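Local coordinates for protein Bis(5'-nucleosyl)-tetraphosphatase [asymmetrical] (Caenorhabditis elegans, PDB 1KTG) that hydrolyses diadenosine tetraphosphate asymmetrically to AMP and ATP as a Nudix enzyme dependent on divalent metal ions, at residues D44-A49 with I66-H71; I50-E55 with S101-N106. All blocks are in the same frame, centred on the assembly; numbering follows the deposited sequence.

Both contacts hang on helix 45-57, the helix of the Nudix box: contact 1 uses its first turn together with the preceding residue, and contact 2 the segment that follows directly. Their centres lie about 17 Å apart. Along the chain the segments alternate, 44-49, 50-55, 66-71 and 101-106, and the two contacts meet where I66 CD1 of contact 1 lies 4.3 Å from I50 CG1 of contact 2. Strand 64-78 and strand 104-110 belong to one mixed sheet, and contact 2 uses the turn that leads into the latter. One end of the helix is thus packed against strand 64-78 near the surface, while its continuation carries glutamates to the magnesium cluster.

Contact 1: D44-A49 with I66-H71; sequences DEWQAA and IHEDCH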
loop_
_atom_site.group_PDB
_atom_site.type_symbol
_atom_site.label_atom_id
_atom_site.label_comp_id
_atom_site.label_asym_id
_atom_site.label_seq_id
_atom_site.Cartn_x
_atom_site.Cartn_y
_atom_site.Cartn_z
ATOM N N ASP A 44 10.906 12.376 3.877
ATOM C CA ASP A 44 11.245 11.747 2.600
ATOM C C ASP A 44 10.174 10.682 2.387
ATOM O O ASP A 44 9.272 10.539 3.213
ATOM C CB ASP A 44 12.640 11.140 2.573
ATOM C CG ASP A 44 12.848 10.076 3.612
ATOM O OD1 ASP A 44 14.009 9.621 3.720
ATOM O OD2 ASP A 44 11.950 9.653 4.370
ATOM N N GLU A 45 10.275 9.945 1.290
ATOM C CA GLU A 45 9.262 8.950 0.948
ATOM C C GLU A 45 9.130 7.859 2.007
ATOM O O GLU A 45 8.029 7.418 2.327
ATOM C CB GLU A 45 9.580 8.345 -0.414
ATOM C CG GLU A 45 9.300 9.328 -1.542
ATOM C CD GLU A 45 10.061 9.050 -2.818
ATOM O OE1 GLU A 45 11.314 9.058 -2.783
ATOM O OE2 GLU A 45 9.402 8.877 -3.870
ATOM N N TRP A 46 10.263 7.415 2.531
ATOM C CA TRP A 46 10.281 6.363 3.539
ATOM C C TRP A 46 9.438 6.796 4.735
ATOM O O TRP A 46 8.532 6.077 5.159
ATOM C CB TRP A 46 11.738 6.092 3.941
ATOM C CG TRP A 46 11.974 5.053 5.003
ATOM C CD1 TRP A 46 12.381 5.281 6.284
ATOM C CD2 TRP A 46 11.915 3.628 4.855
ATOM N NE1 TRP A 46 12.540 4.092 6.954
ATOM C CE2 TRP A 46 12.255 3.061 6.100
ATOM C CE3 TRP A 46 11.586 2.772 3.803
ATOM C CZ2 TRP A 46 12.294 1.688 6.310
ATOM C CZ3 TRP A 46 11.614 1.411 4.018
ATOM C CH2 TRP A 46 11.965 0.881 5.261
ATOM N N GLN A 47 9.719 7.984 5.265
ATOM C CA GLN A 47 9.001 8.466 6.439
ATOM C C GLN A 47 7.506 8.582 6.153
ATOM O O GLN A 47 6.670 8.255 6.989
ATOM C CB GLN A 47 9.567 9.815 6.892
ATOM C CG GLN A 47 10.986 9.719 7.462
ATOM C CD GLN A 47 11.595 11.076 7.772
ATOM O OE1 GLN A 47 11.301 12.058 7.104
ATOM N NE2 GLN A 47 12.453 11.125 8.789
ATOM N N ALA A 48 7.180 9.065 4.964
ATOM C CA ALA A 48 5.788 9.280 4.594
ATOM C C ALA A 48 5.024 7.954 4.530
ATOM O O ALA A 48 3.914 7.826 5.050
ATOM C CB ALA A 48 5.722 10.004 3.270
ATOM N N ALA A 49 5.640 6.961 3.914
ATOM C CA ALA A 49 5.013 5.652 3.766
ATOM C C ALA A 49 4.696 5.041 5.127
ATOM O O ALA A 49 3.643 4.444 5.331
ATOM C CB ALA A 49 5.926 4.733 2.986
ATOM N N ILE A 66 9.660 -4.614 6.807
ATOM C CA ILE A 66 9.671 -3.916 5.524
ATOM C C ILE A 66 10.841 -4.408 4.695
ATOM O O ILE A 66 11.972 -4.430 5.161
ATOM C CB ILE A 66 9.769 -2.394 5.727
ATOM C CG1 ILE A 66 8.608 -1.907 6.589
ATOM C CG2 ILE A 66 9.736 -1.700 4.375
ATOM C CD1 ILE A 66 8.635 -0.439 6.913
ATOM N N HIS A 67 10.554 -4.828 3.473
ATOM C CA HIS A 67 11.581 -5.337 2.572
ATOM C C HIS A 67 12.172 -4.174 1.791
ATOM O O HIS A 67 11.625 -3.768 0.774
ATOM C CB HIS A 67 10.968 -6.349 1.615
ATOM C CG HIS A 67 10.276 -7.481 2.304
ATOM N ND1 HIS A 67 10.878 -8.234 3.289
ATOM C CD2 HIS A 67 9.026 -7.979 2.160
ATOM C CE1 HIS A 67 10.028 -9.151 3.719
ATOM N NE2 HIS A 67 8.897 -9.016 3.048
ATOM N N GLU A 68 13.293 -3.647 2.263
ATOM C CA GLU A 68 13.901 -2.465 1.636
ATOM C C GLU A 68 14.346 -2.680 0.201
ATOM O O GLU A 68 14.436 -1.716 -0.566
ATOM C CB GLU A 68 15.060 -1.957 2.488
ATOM C CG GLU A 68 14.618 -1.756 3.919
ATOM C CD GLU A 68 15.584 -0.960 4.761
ATOM O OE1 GLU A 68 16.549 -0.374 4.208
ATOM O OE2 GLU A 68 15.348 -0.922 5.992
ATOM N N ASP A 69 14.601 -3.936 -0.168
ATOM C CA ASP A 69 15.018 -4.262 -1.530
ATOM C C ASP A 69 13.849 -4.529 -2.462
ATOM O O ASP A 69 14.055 -5.042 -3.567
ATOM C CB ASP A 69 15.900 -5.507 -1.535
ATOM N N CYS A 70 12.628 -4.237 -2.021
ATOM C CA CYS A 70 11.478 -4.435 -2.888
ATOM C C CYS A 70 10.630 -3.174 -2.892
ATOM O O CYS A 70 9.789 -2.963 -2.017
ATOM C CB CYS A 70 10.656 -5.644 -2.473
ATOM S SG CYS A 70 9.267 -5.984 -3.578
ATOM N N HIS A 71 10.899 -2.310 -3.862
ATOM C CA HIS A 71 10.154 -1.070 -3.988
ATOM C C HIS A 71 9.935 -0.751 -5.443
ATOM O O HIS A 71 10.689 -1.205 -6.301
ATOM C CB HIS A 71 10.848 0.090 -3.269
ATOM C CG HIS A 71 12.192 0.475 -3.830
ATOM N ND1 HIS A 71 12.346 1.459 -4.786
ATOM C CD2 HIS A 71 13.445 0.062 -3.516
ATOM C CE1 HIS A 71 13.631 1.612 -5.057
ATOM N NE2 HIS A 71 14.321 0.774 -4.301
#
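At the start of the helix that carries W46 to I66, Q47 N donates to D44 OD2 over 2.9 Å, nearly straight (N-H...O 170°) and close to the carboxylate's C-O axis. The return bond, from D44 N to Q47 OE1 at 3.3 Å, completes a capping box, which fixes the start of the helix just where W46 leaves it. With CG anti to the backbone N (chi1 179°), the indole extends from the helix and brings its six-membered ring to segment 66-71. W46 CH2 touches the I66 methyl CG2 at 3.5 Å, and CZ3 lies on the same methyl. I66 CG2 meets the ring obliquely, and I66 CD1 also reaches W46 CH2, at 3.9 Å. E68 comes across the indole at about a right angle: its OE2 is 3.9 Å from W46 CH2, and the carboxylate plane is turned 58° from the ring. Here the chain bends through a type I turn from H67 to C70, with C70 N bonded to H67 O. This is a small, mainly apolar surface contact between helix 45-57 and strand 64-78. W88 of strand 81-92 meets the indole edge-to-face, I66 also touches L8 of strand 3-14, and A49 settles the helix on A6 and L8 of that same strand.

Contact 2: I50-E55 with S101-N106; sequences IRETKE and SHEHQN. With MG (magnesium ion), chain I; MG (magnesium ion), chain G; MG (magnesium ion), chain H; OH (hydroxide ion), chain D.
The Nudix metal site joins these segments: E52, on the helix of the Nudix box, and E103, in the type I turn S101-H104, share one magnesium ion, bound by E52 OE1 at 2.1 Å and E103 OE1 at 2.2 Å. E52 OE1 and E103 OE1 face each other across this ion, 4.2 Å apart. The other oxygen of each carboxylate takes a separate magnesium ion, E52 OE2 at 2.0 Å and E103 OE2 at 2.1 Å, so both glutamates bridge metals. A hydroxide ion binds all three magnesium ions; E55 OE1 also faces it but binds none of them. E52 gets there by a bend at chi2 (-79°), whereas E103 runs extended beyond CG. E56 completes the shared ion's protein ligands. R51 NH1 donates to E52 OE2 (2.9 Å) and to E55 OE2 (3.1 Å), both close to its guanidinium plane, and meets both carboxylates from above their planes, 60° out for E52. E52 OE2 is therefore gripped by a metal and an arginine together. With R51 reduced to an alanine, E55 would probably lose its salt bridge and turn more freely, while E52, still held by its metals, would lose the donor above its carboxylate. Away from the metals, S101 CB lies 3.5 Å from E55 O. A hydroxide held by three magnesium ions is consistent with metal-activated water for phosphate hydrolysis.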
loop_
_atom_site.group_PDB
_atom_site.type_symbol
_atom_site.label_atom_id
_atom_site.label_comp_id
_atom_site.label_asym_id
_atom_site.label_seq_id
_atom_site.Cartn_x
_atom_site.Cartn_y
_atom_site.Cartn_z
ATOM N N ILE A 50 5.632 5.177 6.053
ATOM C CA ILE A 50 5.450 4.626 7.391
ATOM C C ILE A 50 4.356 5.384 8.145
ATOM O O ILE A 50 3.458 4.782 8.751
ATOM C CB ILE A 50 6.785 4.661 8.149
ATOM C CG1 ILE A 50 7.781 3.709 7.478
ATOM C CG2 ILE A 50 6.581 4.276 9.629
ATOM C CD1 ILE A 50 9.214 3.854 7.971
ATOM N N ARG A 51 4.411 6.710 8.092
ATOM C CA ARG A 51 3.440 7.521 8.819
ATOM C C ARG A 51 2.029 7.330 8.268
ATOM O O ARG A 51 1.063 7.218 9.020
ATOM C CB ARG A 51 3.829 8.998 8.781
ATOM C CG ARG A 51 2.783 9.927 9.398
ATOM C CD ARG A 51 3.059 11.402 9.183
ATOM N NE ARG A 51 3.408 11.648 7.789
ATOM C CZ ARG A 51 2.540 11.653 6.786
ATOM N NH1 ARG A 51 1.256 11.449 7.019
ATOM N NH2 ARG A 51 2.962 11.862 5.538
ATOM N N GLU A 52 1.906 7.305 6.955
ATOM C CA GLU A 52 0.589 7.120 6.340
ATOM C C GLU A 52 0.030 5.742 6.652
ATOM O O GLU A 52 -1.183 5.565 6.803
ATOM C CB GLU A 52 0.667 7.346 4.829
ATOM C CG GLU A 52 0.896 8.808 4.451
ATOM C CD GLU A 52 -0.356 9.671 4.522
ATOM O OE1 GLU A 52 -1.477 9.120 4.557
ATOM O OE2 GLU A 52 -0.212 10.915 4.520
ATOM N N THR A 53 0.912 4.761 6.764
ATOM C CA THR A 53 0.458 3.428 7.113
ATOM C C THR A 53 -0.113 3.429 8.520
ATOM O O THR A 53 -1.173 2.843 8.776
ATOM C CB THR A 53 1.599 2.444 6.991
ATOM O OG1 THR A 53 1.880 2.265 5.602
ATOM C CG2 THR A 53 1.189 1.066 7.491
ATOM N N LYS A 54 0.584 4.100 9.432
ATOM C CA LYS A 54 0.127 4.191 10.810
ATOM C C LYS A 54 -1.197 4.939 10.861
ATOM O O LYS A 54 -2.135 4.510 11.528
ATOM C CB LYS A 54 1.175 4.892 11.684
ATOM N N GLU A 55 -1.288 6.037 10.117
ATOM C CA GLU A 55 -2.493 6.866 10.113
ATOM C C GLU A 55 -3.708 6.190 9.497
ATOM O O GLU A 55 -4.812 6.300 10.032
ATOM C CB GLU A 55 -2.253 8.177 9.348
ATOM C CG GLU A 55 -1.414 9.207 10.088
ATOM C CD GLU A 55 -1.119 10.442 9.253
ATOM O OE1 GLU A 55 -1.666 10.563 8.139
ATOM O OE2 GLU A 55 -0.322 11.289 9.696
ATOM N N SER A 101 -9.159 5.430 9.380
ATOM C CA SER A 101 -9.312 6.831 9.715
ATOM C C SER A 101 -10.417 7.377 8.810
ATOM O O SER A 101 -10.995 6.630 8.028
ATOM C CB SER A 101 -8.004 7.569 9.451
ATOM O OG SER A 101 -7.777 7.684 8.061
ATOM N N HIS A 102 -10.698 8.676 8.887
ATOM C CA HIS A 102 -11.749 9.265 8.061
ATOM C C HIS A 102 -11.457 9.185 6.565
ATOM O O HIS A 102 -12.370 9.345 5.763
ATOM C CB HIS A 102 -12.002 10.725 8.439
ATOM C CG HIS A 102 -10.856 11.638 8.137
ATOM N ND1 HIS A 102 -10.610 12.135 6.873
ATOM C CD2 HIS A 102 -9.905 12.170 8.942
ATOM C CE1 HIS A 102 -9.543 12.911 6.909
ATOM N NE2 HIS A 102 -9.101 12.956 8.153
ATOM N N GLU A 103 -10.204 8.915 6.195
ATOM C CA GLU A 103 -9.825 8.841 4.776
ATOM C C GLU A 103 -10.294 7.571 4.048
ATOM O O GLU A 103 -10.286 7.531 2.818
ATOM C CB GLU A 103 -8.316 9.043 4.615
ATOM C CG GLU A 103 -7.898 10.473 4.927
ATOM C CD GLU A 103 -6.453 10.792 4.614
ATOM O OE1 GLU A 103 -5.640 9.863 4.400
ATOM O OE2 GLU A 103 -6.140 11.995 4.593
ATOM N N HIS A 104 -10.712 6.552 4.805
ATOM C CA HIS A 104 -11.157 5.285 4.228
ATOM C C HIS A 104 -12.433 4.754 4.865
ATOM O O HIS A 104 -12.753 5.077 6.015
ATOM C CB HIS A 104 -10.021 4.255 4.261
ATOM C CG HIS A 104 -8.826 4.721 3.500
ATOM N ND1 HIS A 104 -7.873 5.539 4.063
ATOM C CD2 HIS A 104 -8.486 4.585 2.195
ATOM C CE1 HIS A 104 -6.978 5.858 3.147
ATOM N NE2 HIS A 104 -7.327 5.297 2.005
ATOM N N GLN A 105 -13.170 3.957 4.089
ATOM C CA GLN A 105 -14.479 3.486 4.518
ATOM C C GLN A 105 -14.577 1.969 4.607
ATOM O O GLN A 105 -15.584 1.446 5.080
ATOM C CB GLN A 105 -15.568 4.026 3.583
ATOM C CG GLN A 105 -15.419 3.610 2.110
ATOM C CD GLN A 105 -16.576 4.093 1.256
ATOM O OE1 GLN A 105 -17.088 3.359 0.413
ATOM N NE2 GLN A 105 -17.001 5.327 1.486
ATOM N N ASN A 106 -13.544 1.263 4.150
ATOM C CA ASN A 106 -13.535 -0.201 4.217
ATOM C C ASN A 106 -12.147 -0.716 3.855
ATOM O O ASN A 106 -11.290 0.052 3.432
ATOM C CB ASN A 106 -14.570 -0.766 3.232
ATOM C CG ASN A 106 -15.005 -2.208 3.561
ATOM O OD1 ASN A 106 -15.716 -2.837 2.777
ATOM N ND2 ASN A 106 -14.606 -2.713 4.720
HETATM MG MG MG I . -3.479 9.641 4.341
HETATM MG MG MG G . -1.404 12.479 3.977
HETATM MG MG MG H . -4.456 13.043 4.014
HETATM O O OH D . -3.197 11.728 4.828
HETATM O O HOH W 1 -0.981 13.282 6.094
HETATM O O HOH W 2 -2.601 14.285 3.689
HETATM O O HOH W 3 0.215 13.618 3.498
HETATM O O HOH W 4 -5.693 14.625 3.246
HETATM O O HOH W 5 -4.623 14.007 6.054
#